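PDB 3K1Y: oxidoreductase from Corynebacterium diphtheriae, which probably acts as an FMN-dependent oxidoreductase of the NADPH-dependent FMN reductase family, with a flavodoxin-like fold. Local coordinates for residues L103-M106 / F107-L111. Residues are numbered along the deposited sequence; the frame is centred on the assembly and turned at random.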
ATOM      1  N   LEU A 103     -11.260   1.000 -15.099  1.00 17.52           N
ATOM      2  CA  LEU A 103     -11.195   0.413 -16.434  1.00 18.38           C
ATOM      3  C   LEU A 103      -9.868  -0.327 -16.632  1.00 18.12           C
ATOM      4  O   LEU A 103      -9.818  -1.400 -17.238  1.00 18.77           O
ATOM      5  CB  LEU A 103     -11.358   1.496 -17.501  1.00 19.00           C
ATOM      6  CG  LEU A 103     -11.262   1.043 -18.967  1.00 19.83           C
ATOM      7  CD1 LEU A 103     -12.435   0.129 -19.305  1.00 21.49           C
ATOM      8  CD2 LEU A 103     -11.247   2.274 -19.887  1.00 18.64           C
ATOM      9  N   PHE A 104      -8.795   0.264 -16.122  1.00 15.35           N
ATOM     10  CA  PHE A 104      -7.482  -0.340 -16.203  1.00 14.18           C
ATOM     11  C   PHE A 104      -7.585  -1.653 -15.435  1.00 13.98           C
ATOM     12  O   PHE A 104      -7.169  -2.710 -15.919  1.00 13.43           O
ATOM     13  CB  PHE A 104      -6.460   0.588 -15.537  1.00 14.13           C
ATOM     14  CG  PHE A 104      -5.069   0.015 -15.425  1.00 12.19           C
ATOM     15  CD1 PHE A 104      -4.149   0.180 -16.454  1.00 13.08           C
ATOM     16  CD2 PHE A 104      -4.660  -0.633 -14.252  1.00 10.28           C
ATOM     17  CE1 PHE A 104      -2.833  -0.281 -16.323  1.00 14.52           C
ATOM     18  CE2 PHE A 104      -3.355  -1.099 -14.109  1.00 10.62           C
ATOM     19  CZ  PHE A 104      -2.433  -0.918 -15.150  1.00 13.13           C
ATOM     20  N   LYS A 105      -8.161  -1.580 -14.239  1.00 19.07           N
ATOM     21  CA  LYS A 105      -8.294  -2.762 -13.394  1.00 19.60           C
ATOM     22  C   LYS A 105      -9.153  -3.835 -14.052  1.00 20.07           C
ATOM     23  O   LYS A 105      -8.838  -5.027 -13.984  1.00 19.76           O
ATOM     24  CB  LYS A 105      -8.897  -2.388 -12.034  1.00 19.70           C
ATOM     25  CG  LYS A 105      -8.992  -3.555 -11.040  1.00 20.50           C
ATOM     26  CD  LYS A 105      -7.624  -4.219 -10.838  1.00 20.19           C
ATOM     27  CE  LYS A 105      -7.557  -5.014  -9.535  1.00 24.41           C
ATOM     28  NZ  LYS A 105      -8.589  -6.081  -9.412  1.00 18.76           N
HETATM   29  N   MSE A 106     -10.233  -3.410 -14.691  1.00 43.75           N
HETATM   30  CA  MSE A 106     -11.130  -4.346 -15.335  1.00 44.87           C
HETATM   31  C   MSE A 106     -10.397  -5.241 -16.320  1.00 45.26           C
HETATM   32  O   MSE A 106     -10.558  -6.460 -16.297  1.00 48.11           O
HETATM   33  CB  MSE A 106     -12.241  -3.590 -16.048  1.00 45.24           C
HETATM   34  CG  MSE A 106     -13.382  -4.470 -16.503  1.00 45.54           C
HETATM   35 SE   MSE A 106     -14.823  -3.378 -17.140  1.00 43.55          SE
HETATM   36  CE  MSE A 106     -15.552  -2.819 -15.425  1.00 43.69           C
ATOM     37  N   PHE A 107      -9.587  -4.639 -17.183  1.00 19.11           N
ATOM     38  CA  PHE A 107      -8.838  -5.402 -18.172  1.00 19.53           C
ATOM     39  C   PHE A 107      -8.095  -6.547 -17.490  1.00 21.05           C
ATOM     40  O   PHE A 107      -8.283  -7.716 -17.840  1.00 22.93           O
ATOM     41  CB  PHE A 107      -7.839  -4.504 -18.912  1.00 18.53           C
ATOM     42  CG  PHE A 107      -7.016  -5.235 -19.950  1.00 17.75           C
ATOM     43  CD1 PHE A 107      -7.588  -5.649 -21.151  1.00 16.33           C
ATOM     44  CD2 PHE A 107      -5.671  -5.520 -19.717  1.00 14.07           C
ATOM     45  CE1 PHE A 107      -6.829  -6.338 -22.111  1.00 15.34           C
ATOM     46  CE2 PHE A 107      -4.906  -6.204 -20.662  1.00 14.89           C
ATOM     47  CZ  PHE A 107      -5.490  -6.614 -21.865  1.00 17.08           C
ATOM     48  N   PHE A 108      -7.260  -6.215 -16.512  1.00 20.33           N
ATOM     49  CA  PHE A 108      -6.519  -7.244 -15.798  1.00 21.64           C
ATOM     50  C   PHE A 108      -7.436  -8.295 -15.187  1.00 22.75           C
ATOM     51  O   PHE A 108      -7.151  -9.490 -15.278  1.00 24.47           O
ATOM     52  CB  PHE A 108      -5.630  -6.609 -14.732  1.00 21.06           C
ATOM     53  CG  PHE A 108      -4.471  -5.866 -15.308  1.00 23.40           C
ATOM     54  CD1 PHE A 108      -3.300  -6.538 -15.643  1.00 24.20           C
ATOM     55  CD2 PHE A 108      -4.579  -4.510 -15.609  1.00 23.02           C
ATOM     56  CE1 PHE A 108      -2.255  -5.877 -16.276  1.00 25.49           C
ATOM     57  CE2 PHE A 108      -3.537  -3.836 -16.243  1.00 21.68           C
ATOM     58  CZ  PHE A 108      -2.374  -4.521 -16.578  1.00 22.63           C
ATOM     59  N   ASP A 109      -8.540  -7.865 -14.578  1.00 19.77           N
ATOM     60  CA  ASP A 109      -9.474  -8.824 -13.990  1.00 20.94           C
ATOM     61  C   ASP A 109      -9.889  -9.874 -15.023  1.00 22.33           C
ATOM     62  O   ASP A 109     -10.069 -11.049 -14.703  1.00 21.98           O
ATOM     63  CB  ASP A 109     -10.745  -8.128 -13.486  1.00 19.94           C
ATOM     64  CG  ASP A 109     -10.480  -7.155 -12.356  1.00 19.45           C
ATOM     65  OD1 ASP A 109      -9.495  -7.342 -11.610  1.00 19.13           O
ATOM     66  OD2 ASP A 109     -11.276  -6.210 -12.202  1.00 18.25           O
ATOM     67  N   ILE A 110     -10.039  -9.431 -16.266  1.00 25.18           N
ATOM     68  CA  ILE A 110     -10.484 -10.282 -17.365  1.00 25.36           C
ATOM     69  C   ILE A 110      -9.481 -11.331 -17.844  1.00 26.37           C
ATOM     70  O   ILE A 110      -9.868 -12.321 -18.460  1.00 27.67           O
ATOM     71  CB  ILE A 110     -10.936  -9.387 -18.573  1.00 25.04           C
ATOM     72  CG1 ILE A 110     -12.381  -9.700 -18.923  1.00 24.89           C
ATOM     73  CG2 ILE A 110     -10.040  -9.587 -19.792  1.00 24.59           C
ATOM     74  CD1 ILE A 110     -13.362  -9.361 -17.819  1.00 30.43           C
ATOM     75  N   LEU A 111      -8.201 -11.115 -17.559  1.00 16.68           N
ATOM     76  CA  LEU A 111      -7.143 -12.029 -17.998  1.00 17.45           C
ATOM     77  C   LEU A 111      -7.130 -13.367 -17.269  1.00 19.26           C
ATOM     78  O   LEU A 111      -7.660 -13.480 -16.164  1.00 19.92           O
ATOM     79  CB  LEU A 111      -5.777 -11.364 -17.818  1.00 16.31           C
ATOM     80  CG  LEU A 111      -5.569  -9.973 -18.427  1.00 13.88           C
ATOM     81  CD1 LEU A 111      -4.214  -9.439 -17.972  1.00 11.11           C
ATOM     82  CD2 LEU A 111      -5.653 -10.028 -19.957  1.00  7.26           C
TER
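K105 and D109, four residues apart on helix 102-110, illustrate an i to i+4 salt bridge: K105 NZ meets D109 OD1 at 2.7 Å, and the oxygen accepts through its syn lone pair, on the side of OD2. The lysine reaches it because its chain bends at chi2 and again at chi4, and the two side chains cross at about a right angle. Beneath them D109 N donates to K105 O at 2.9 Å in a regular helical bond. K105 NZ also gives hydrogen bonds to F96 O and Y100 O of the second subunit, while D109 OD2 accepts from G102 N there, so the ion pair is built into the subunit interface.

The same spacing joins F104 and F108 on another side of the helix. CE2 of F108 lies over one face of the F104 ring, displaced toward its rim and 3.3 Å from F104 CZ; the ring planes make 49°, an oblique pair. F108 has its CG anti to the carbonyl carbon (chi1 -71°), which turns the ring back toward F104, so that its CE2 corner meets the face.

Within the unit formed by strand 88-94, helix 102-110 and strand 120-127, these phenylalanines pack on V91 of the sheet and L143 of helix 135-146, whereas F107 packs against L83 of helix 74-85.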